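Local coordinates for protein yxeP (Bacillus subtilis, PDB 1YSJ) that probably deacetylates N-acetylcysteine to cysteine and acetate as a dinuclear metal hydrolase of the M20 peptidase family, serving growth on S-(2-succino)cysteine, at residues H31-N36 and L62-I67; E283-V288 and Y314-Q319. The protein carries 1 engineered substitution. All blocks are in the same frame, centred on the assembly; numbering follows the deposited sequence. Where two conformers were deposited one is given.

Interaction 1 (H31-N36 and L62-I67); sequences HTRLIN and LEEEQI
The guanidinium of Arg33 is met at its edge: Glu65 OE2 and an ordered water lie in its plane, and Glu64 OE1 close to it. The carboxylate of Glu65 stands almost perpendicular to this plane, the two flat groups being turned 88° against each other. One of its oxygens, OE2, receives both terminal nitrogens, straight and short from Arg33 NH2 to Glu65 OE2 at 2.8 Å, weaker and more bent from Arg33 NH1 to Glu65 OE2 at 3.2 Å. NH2 arrives on the anti side of OE2, 33° out of the carboxylate plane, so this is a forked salt bridge and not the two-oxygen, coplanar pairing. A second, weak bridge runs from Arg33 NH2 to Glu64 OE1 at 3.4 Å. The N-H of NE goes to the water, with Arg33 NE 2.7 Å from its oxygen; that water in turn makes a weak bond to Glu64 OE1.

Arg33 reaches from helix 28-43 to the end of helix 52-64 with a fully extended chain, CG anti to the backbone N (chi1 -173°). Glu65 comes from the opposite direction, its chain folded at chi2. Glu64 and Glu65 lie where helix 52-64 ends, Glu65 already in the turn; a Schellman motif closes the helix, with Gln66 at positive phi as C-prime residue. Met136 of helix 124-139 also touches Arg33.

A methionine in place of Arg33 would probably leave Glu64 and Glu65 as neighbouring negative charges without their shared cation, and the water without its NE donor. This surface network, away from the metal site, ties helix 28-43 to the end of helix 52-64, and one cation shared by two adjacent acids probably eases their mutual repulsion.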
ATOM      1  N   HIS A  31     -26.382   8.865 -45.819  1.00 46.70           N
ATOM      2  CA  HIS A  31     -26.014   9.441 -44.523  1.00 48.01           C
ATOM      3  C   HIS A  31     -26.855   8.869 -43.378  1.00 47.47           C
ATOM      4  O   HIS A  31     -26.306   8.449 -42.358  1.00 45.81           O
ATOM      5  CB  HIS A  31     -26.079  10.974 -44.555  1.00 48.31           C
ATOM      6  CG  HIS A  31     -25.601  11.631 -43.294  1.00 53.04           C
ATOM      7  ND1 HIS A  31     -24.530  11.157 -42.564  1.00 59.06           N
ATOM      8  CD2 HIS A  31     -26.039  12.737 -42.644  1.00 54.99           C
ATOM      9  CE1 HIS A  31     -24.337  11.935 -41.513  1.00 57.58           C
ATOM     10  NE2 HIS A  31     -25.239  12.901 -41.539  1.00 58.11           N
ATOM     11  N   THR A  32     -28.177   8.847 -43.564  1.00 47.70           N
ATOM     12  CA  THR A  32     -29.115   8.231 -42.613  1.00 47.98           C
ATOM     13  C   THR A  32     -28.758   6.764 -42.345  1.00 48.53           C
ATOM     14  O   THR A  32     -28.872   6.281 -41.216  1.00 49.56           O
ATOM     15  CB  THR A  32     -30.575   8.342 -43.121  1.00 47.65           C
ATOM     16  OG1 THR A  32     -30.932   9.724 -43.240  1.00 48.67           O
ATOM     17  CG2 THR A  32     -31.555   7.658 -42.170  1.00 45.59           C
ATOM     18  N   ARG A  33     -28.310   6.073 -43.391  1.00 48.54           N
ATOM     19  CA  ARG A  33     -27.854   4.690 -43.290  1.00 48.90           C
ATOM     20  C   ARG A  33     -26.607   4.570 -42.408  1.00 47.42           C
ATOM     21  O   ARG A  33     -26.438   3.576 -41.699  1.00 47.52           O
ATOM     22  CB  ARG A  33     -27.582   4.132 -44.689  1.00 50.20           C
ATOM     23  CG  ARG A  33     -27.259   2.652 -44.735  1.00 53.59           C
ATOM     24  CD  ARG A  33     -26.965   2.204 -46.153  1.00 56.08           C
ATOM     25  NE  ARG A  33     -26.815   0.755 -46.227  1.00 58.67           N
ATOM     26  CZ  ARG A  33     -26.676   0.066 -47.353  1.00 59.07           C
ATOM     27  NH1 ARG A  33     -26.667   0.688 -48.525  1.00 59.96           N
ATOM     28  NH2 ARG A  33     -26.550  -1.253 -47.305  1.00 60.67           N
ATOM     29  N   LEU A  34     -25.743   5.583 -42.455  1.00 45.92           N
ATOM     30  CA  LEU A  34     -24.558   5.639 -41.595  1.00 45.98           C
ATOM     31  C   LEU A  34     -24.935   5.957 -40.149  1.00 45.96           C
ATOM     32  O   LEU A  34     -24.406   5.353 -39.217  1.00 45.94           O
ATOM     33  CB  LEU A  34     -23.562   6.686 -42.106  1.00 46.20           C
ATOM     34  CG  LEU A  34     -22.860   6.472 -43.450  1.00 47.90           C
ATOM     35  CD1 LEU A  34     -21.960   7.658 -43.750  1.00 44.48           C
ATOM     36  CD2 LEU A  34     -22.050   5.189 -43.436  1.00 49.25           C
ATOM     37  N   ILE A  35     -25.844   6.916 -39.980  1.00 46.00           N
ATOM     38  CA  ILE A  35     -26.349   7.312 -38.669  1.00 46.40           C
ATOM     39  C   ILE A  35     -27.025   6.126 -37.971  1.00 47.33           C
ATOM     40  O   ILE A  35     -26.730   5.834 -36.808  1.00 48.00           O
ATOM     41  CB  ILE A  35     -27.298   8.544 -38.777  1.00 45.68           C
ATOM     42  CG1 ILE A  35     -26.480   9.822 -38.994  1.00 42.80           C
ATOM     43  CG2 ILE A  35     -28.171   8.688 -37.534  1.00 46.87           C
ATOM     44  CD1 ILE A  35     -27.276  10.993 -39.551  1.00 43.03           C
ATOM     45  N   ASN A  36     -27.901   5.431 -38.694  1.00 46.26           N
ATOM     46  CA  ASN A  36     -28.606   4.278 -38.141  1.00 46.41           C
ATOM     47  C   ASN A  36     -27.701   3.131 -37.701  1.00 45.57           C
ATOM     48  O   ASN A  36     -27.990   2.468 -36.707  1.00 46.44           O
ATOM     49  CB  ASN A  36     -29.701   3.790 -39.098  1.00 46.35           C
ATOM     50  CG  ASN A  36     -30.955   4.653 -39.036  1.00 48.87           C
ATOM     51  OD1 ASN A  36     -31.797   4.611 -39.936  1.00 53.10           O
ATOM     52  ND2 ASN A  36     -31.085   5.440 -37.968  1.00 44.60           N
ATOM     53  N   LEU A  62     -22.026  -5.410 -44.462  1.00 42.14           N
ATOM     54  CA  LEU A  62     -21.100  -5.491 -45.595  1.00 42.33           C
ATOM     55  C   LEU A  62     -21.595  -6.468 -46.667  1.00 42.75           C
ATOM     56  O   LEU A  62     -21.451  -6.212 -47.863  1.00 42.54           O
ATOM     57  CB  LEU A  62     -19.688  -5.863 -45.118  1.00 39.14           C
ATOM     58  CG  LEU A  62     -19.021  -4.891 -44.130  1.00 41.21           C
ATOM     59  CD1 LEU A  62     -17.919  -5.575 -43.324  1.00 41.49           C
ATOM     60  CD2 LEU A  62     -18.485  -3.637 -44.817  1.00 42.53           C
ATOM     61  N   GLU A  63     -22.187  -7.578 -46.233  1.00 44.82           N
ATOM     62  CA  GLU A  63     -22.751  -8.566 -47.155  1.00 48.30           C
ATOM     63  C   GLU A  63     -24.016  -8.059 -47.851  1.00 48.76           C
ATOM     64  O   GLU A  63     -24.383  -8.562 -48.911  1.00 49.35           O
ATOM     65  CB  GLU A  63     -23.003  -9.904 -46.446  1.00 47.43           C
ATOM     66  CG  GLU A  63     -21.722 -10.703 -46.211  1.00 50.85           C
ATOM     67  CD  GLU A  63     -21.897 -11.921 -45.307  1.00 52.65           C
ATOM     68  OE1 GLU A  63     -22.852 -11.963 -44.498  1.00 60.47           O
ATOM     69  OE2 GLU A  63     -21.055 -12.840 -45.402  1.00 56.47           O
ATOM     70  N   GLU A  64     -24.664  -7.058 -47.260  1.00 50.66           N
ATOM     71  CA  GLU A  64     -25.797  -6.378 -47.891  1.00 53.37           C
ATOM     72  C   GLU A  64     -25.375  -5.729 -49.204  1.00 52.70           C
ATOM     73  O   GLU A  64     -26.129  -5.739 -50.177  1.00 53.10           O
ATOM     74  CB  GLU A  64     -26.383  -5.310 -46.960  1.00 54.39           C
ATOM     75  CG  GLU A  64     -27.514  -5.799 -46.052  1.00 55.38           C
ATOM     76  CD  GLU A  64     -27.828  -4.829 -44.918  1.00 57.00           C
ATOM     77  OE1 GLU A  64     -27.408  -3.649 -44.985  1.00 62.28           O
ATOM     78  OE2 GLU A  64     -28.497  -5.253 -43.950  1.00 64.46           O
ATOM     79  N   GLU A  65     -24.168  -5.169 -49.216  1.00 52.05           N
ATOM     80  CA  GLU A  65     -23.646  -4.486 -50.390  1.00 51.98           C
ATOM     81  C   GLU A  65     -22.623  -5.326 -51.149  1.00 51.51           C
ATOM     82  O   GLU A  65     -21.849  -4.803 -51.950  1.00 51.54           O
ATOM     83  CB  GLU A  65     -23.078  -3.114 -50.006  1.00 52.44           C
ATOM     84  CG  GLU A  65     -24.135  -2.120 -49.496  1.00 56.82           C
ATOM     85  CD  GLU A  65     -25.365  -2.027 -50.403  1.00 60.82           C
ATOM     86  OE1 GLU A  65     -25.208  -1.755 -51.616  1.00 61.84           O
ATOM     87  OE2 GLU A  65     -26.494  -2.224 -49.901  1.00 60.41           O
ATOM     88  N   GLN A  66     -22.647  -6.636 -50.894  1.00 51.88           N
ATOM     89  CA  GLN A  66     -21.802  -7.626 -51.585  1.00 51.31           C
ATOM     90  C   GLN A  66     -20.300  -7.348 -51.470  1.00 50.31           C
ATOM     91  O   GLN A  66     -19.536  -7.545 -52.420  1.00 50.99           O
ATOM     92  CB  GLN A  66     -22.229  -7.799 -53.050  1.00 51.48           C
ATOM     93  CG  GLN A  66     -23.441  -8.710 -53.253  1.00 53.36           C
ATOM     94  CD  GLN A  66     -24.741  -8.111 -52.739  1.00 54.38           C
ATOM     95  OE1 GLN A  66     -25.508  -8.777 -52.041  1.00 55.31           O
ATOM     96  NE2 GLN A  66     -24.994  -6.851 -53.082  1.00 53.92           N
ATOM     97  N   ILE A  67     -19.891  -6.887 -50.294  1.00 49.14           N
ATOM     98  CA  ILE A  67     -18.485  -6.701 -49.993  1.00 47.86           C
ATOM     99  C   ILE A  67     -17.968  -8.012 -49.412  1.00 48.54           C
ATOM    100  O   ILE A  67     -18.527  -8.518 -48.436  1.00 48.86           O
ATOM    101  CB  ILE A  67     -18.268  -5.520 -49.015  1.00 48.38           C
ATOM    102  CG1 ILE A  67     -18.774  -4.212 -49.649  1.00 46.06           C
ATOM    103  CG2 ILE A  67     -16.790  -5.422 -48.599  1.00 45.11           C
ATOM    104  CD1 ILE A  67     -19.003  -3.069 -48.667  1.00 46.98           C
TER
HETATM  105  O   HOH W   1     -26.645  -0.473 -43.799  1.00 54.08           O

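Interaction 2 (E283-V288 and Y314-Q319); sequences EARQAV and YLPSVQ
A classic beta bulge, with Tyr314 and Leu315 together opposite Val203 on the neighbouring strand, interrupts edge strand 306-320 of the four-stranded antiparallel sheet where Arg285 reaches it from helix 282-302. The extended arginine, its CG anti to the backbone N (chi1 -165°), lays one guanidinium face over the backbone just after the bulge. Pro316 CA sits 3.5 Å above that plane, toward the rim, and Arg285 NH1 approaches Pro316 CB to 3.7 Å, the two side chains running side by side in the same direction. Leu315 O lies over a face too, 3.3 Å from Arg285 NH2, but the angle is too poor for a hydrogen bond.

The polar end is instead engaged by Asp204 of strand 197-211: its OD2 forms a salt bridge with Arg285 NH2 and accepts a hydrogen bond from Tyr314 N. The ring of Tyr314 leads away from the helix and meets Trp264 of the second subunit edge-to-face.

Across the two segments the contact is thus packing of a flat cation on backbone and proline, while Asp204 joins helix and bulged strand by accepting from both; its negative charge probably balances that of the arginine.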
ATOM      1  N   GLU A 283      13.921   5.999 -28.607  1.00 55.61           N
ATOM      2  CA  GLU A 283      15.122   5.918 -27.772  1.00 56.54           C
ATOM      3  C   GLU A 283      14.832   6.261 -26.310  1.00 55.26           C
ATOM      4  O   GLU A 283      15.341   5.599 -25.401  1.00 55.10           O
ATOM      5  CB  GLU A 283      16.259   6.787 -28.336  1.00 57.28           C
ATOM      6  CG  GLU A 283      15.826   8.125 -28.950  1.00 61.89           C
ATOM      7  CD  GLU A 283      15.258   7.986 -30.363  1.00 66.87           C
ATOM      8  OE1 GLU A 283      15.935   7.394 -31.236  1.00 67.79           O
ATOM      9  OE2 GLU A 283      14.134   8.475 -30.601  1.00 65.60           O
ATOM     10  N   ALA A 284      14.003   7.281 -26.094  1.00 53.72           N
ATOM     11  CA  ALA A 284      13.537   7.652 -24.754  1.00 51.68           C
ATOM     12  C   ALA A 284      12.883   6.469 -24.043  1.00 50.71           C
ATOM     13  O   ALA A 284      13.130   6.246 -22.862  1.00 50.86           O
ATOM     14  CB  ALA A 284      12.575   8.833 -24.827  1.00 51.38           C
ATOM     15  N   ARG A 285      12.064   5.710 -24.775  1.00 48.54           N
ATOM     16  CA  ARG A 285      11.425   4.494 -24.262  1.00 47.09           C
ATOM     17  C   ARG A 285      12.430   3.399 -23.884  1.00 47.95           C
ATOM     18  O   ARG A 285      12.167   2.587 -22.992  1.00 47.57           O
ATOM     19  CB  ARG A 285      10.439   3.946 -25.293  1.00 45.98           C
ATOM     20  CG  ARG A 285       9.470   2.921 -24.749  1.00 40.90           C
ATOM     21  CD  ARG A 285       8.803   2.146 -25.868  1.00 41.60           C
ATOM     22  NE  ARG A 285       7.797   1.219 -25.356  1.00 38.82           N
ATOM     23  CZ  ARG A 285       7.317   0.175 -26.027  1.00 39.01           C
ATOM     24  NH1 ARG A 285       7.746  -0.097 -27.256  1.00 35.11           N
ATOM     25  NH2 ARG A 285       6.403  -0.604 -25.464  1.00 39.23           N
ATOM     26  N   GLN A 286      13.576   3.394 -24.562  0.50 48.40           N
ATOM     27  CA  GLN A 286      14.621   2.400 -24.326  0.50 48.59           C
ATOM     28  C   GLN A 286      15.637   2.857 -23.279  0.50 48.62           C
ATOM     29  O   GLN A 286      16.366   2.033 -22.721  0.50 49.28           O
ATOM     30  CB  GLN A 286      15.334   2.041 -25.638  0.50 48.73           C
ATOM     31  CG  GLN A 286      14.438   1.417 -26.714  0.50 48.47           C
ATOM     32  CD  GLN A 286      13.801   0.104 -26.282  0.50 49.34           C
ATOM     33  OE1 GLN A 286      14.494  -0.858 -25.949  0.50 49.73           O
ATOM     34  NE2 GLN A 286      12.474   0.060 -26.295  0.50 49.77           N
ATOM     35  N   ALA A 287      15.681   4.162 -23.017  1.00 48.18           N
ATOM     36  CA  ALA A 287      16.644   4.736 -22.068  1.00 47.40           C
ATOM     37  C   ALA A 287      16.094   4.996 -20.663  1.00 47.06           C
ATOM     38  O   ALA A 287      16.855   4.993 -19.692  1.00 46.24           O
ATOM     39  CB  ALA A 287      17.266   6.010 -22.645  1.00 45.48           C
ATOM     40  N   VAL A 288      14.785   5.218 -20.553  1.00 47.45           N
ATOM     41  CA  VAL A 288      14.172   5.524 -19.252  1.00 48.46           C
ATOM     42  C   VAL A 288      14.155   4.373 -18.230  1.00 48.19           C
ATOM     43  O   VAL A 288      14.391   4.628 -17.049  1.00 47.16           O
ATOM     44  CB  VAL A 288      12.767   6.198 -19.359  1.00 48.60           C
ATOM     45  CG1 VAL A 288      12.905   7.638 -19.833  1.00 49.90           C
ATOM     46  CG2 VAL A 288      11.830   5.410 -20.260  1.00 50.06           C
ATOM     47  N   TYR A 314       3.815  -2.488 -22.818  1.00 39.66           N
ATOM     48  CA  TYR A 314       2.382  -2.511 -23.067  1.00 39.82           C
ATOM     49  C   TYR A 314       2.109  -2.026 -24.494  1.00 40.41           C
ATOM     50  O   TYR A 314       1.600  -2.786 -25.322  1.00 40.65           O
ATOM     51  CB  TYR A 314       1.675  -1.650 -22.009  1.00 40.92           C
ATOM     52  CG  TYR A 314       0.158  -1.650 -22.024  1.00 40.37           C
ATOM     53  CD1 TYR A 314      -0.569  -2.771 -21.626  1.00 38.25           C
ATOM     54  CD2 TYR A 314      -0.548  -0.506 -22.397  1.00 44.38           C
ATOM     55  CE1 TYR A 314      -1.967  -2.759 -21.626  1.00 41.33           C
ATOM     56  CE2 TYR A 314      -1.939  -0.481 -22.403  1.00 38.97           C
ATOM     57  CZ  TYR A 314      -2.641  -1.605 -22.011  1.00 41.27           C
ATOM     58  OH  TYR A 314      -4.016  -1.572 -22.016  1.00 43.09           O
ATOM     59  N   LEU A 315       2.480  -0.778 -24.786  1.00 40.22           N
ATOM     60  CA  LEU A 315       2.281  -0.196 -26.117  1.00 38.27           C
ATOM     61  C   LEU A 315       3.447   0.674 -26.595  1.00 37.92           C
ATOM     62  O   LEU A 315       3.931   1.525 -25.845  1.00 36.94           O
ATOM     63  CB  LEU A 315       0.994   0.634 -26.158  1.00 38.21           C
ATOM     64  CG  LEU A 315      -0.370  -0.062 -26.132  1.00 39.71           C
ATOM     65  CD1 LEU A 315      -1.478   0.978 -26.108  1.00 38.88           C
ATOM     66  CD2 LEU A 315      -0.552  -1.011 -27.313  1.00 41.10           C
ATOM     67  N   PRO A 316       3.903   0.458 -27.849  1.00 36.76           N
ATOM     68  CA  PRO A 316       4.762   1.445 -28.507  1.00 35.83           C
ATOM     69  C   PRO A 316       3.978   2.721 -28.826  1.00 36.48           C
ATOM     70  O   PRO A 316       2.751   2.747 -28.713  1.00 37.58           O
ATOM     71  CB  PRO A 316       5.170   0.742 -29.808  1.00 34.81           C
ATOM     72  CG  PRO A 316       4.088  -0.248 -30.058  1.00 33.45           C
ATOM     73  CD  PRO A 316       3.665  -0.720 -28.707  1.00 35.46           C
ATOM     74  N   SER A 317       4.690   3.767 -29.220  1.00 36.73           N
ATOM     75  CA  SER A 317       4.067   5.021 -29.618  1.00 38.35           C
ATOM     76  C   SER A 317       3.443   4.941 -31.019  1.00 38.28           C
ATOM     77  O   SER A 317       3.980   4.269 -31.904  1.00 36.97           O
ATOM     78  CB  SER A 317       5.112   6.129 -29.583  1.00 38.30           C
ATOM     79  OG  SER A 317       4.521   7.379 -29.853  1.00 45.92           O
ATOM     80  N   VAL A 318       2.313   5.625 -31.210  1.00 38.54           N
ATOM     81  CA  VAL A 318       1.721   5.784 -32.543  1.00 37.47           C
ATOM     82  C   VAL A 318       2.625   6.712 -33.359  1.00 38.87           C
ATOM     83  O   VAL A 318       2.709   7.915 -33.085  1.00 38.30           O
ATOM     84  CB  VAL A 318       0.253   6.307 -32.502  1.00 38.29           C
ATOM     85  CG1 VAL A 318      -0.257   6.636 -33.913  1.00 31.91           C
ATOM     86  CG2 VAL A 318      -0.667   5.293 -31.837  1.00 33.80           C
ATOM     87  N   GLN A 319       3.298   6.133 -34.351  0.50 38.89           N
ATOM     88  CA  GLN A 319       4.270   6.842 -35.181  0.50 39.02           C
ATOM     89  C   GLN A 319       3.776   6.909 -36.626  0.50 38.42           C
ATOM     90  O   GLN A 319       3.628   5.878 -37.283  0.50 38.22           O
ATOM     91  CB  GLN A 319       5.625   6.126 -35.117  0.50 39.52           C
ATOM     92  CG  GLN A 319       6.780   6.856 -35.794  0.50 39.54           C
ATOM     93  CD  GLN A 319       7.531   7.781 -34.857  0.50 39.02           C
ATOM     94  OE1 GLN A 319       7.385   7.704 -33.638  0.50 41.22           O
ATOM     95  NE2 GLN A 319       8.353   8.655 -35.426  0.50 41.14           N
TER

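How the interactions relate
The two contacts lie on opposite sides of the chain's centre, their centres 38 Å apart and their nearest atoms about 23 Å apart, and they do not touch. Interaction 1 joins two helices at the surface of the part built round the eight-stranded mixed sheet, away from the nickel ions. Interaction 2 belongs to the four-stranded sheet and its helix, and stands nearer the catalytic metals: the Tyr314 side chain is about 10 Å from a bound nickel and about 7 Å from the side chain of Glu158, a nickel ligand. Each uses an extended arginine from a helix, answered by acids within interaction 1 but by an aspartate outside both segments in interaction 2.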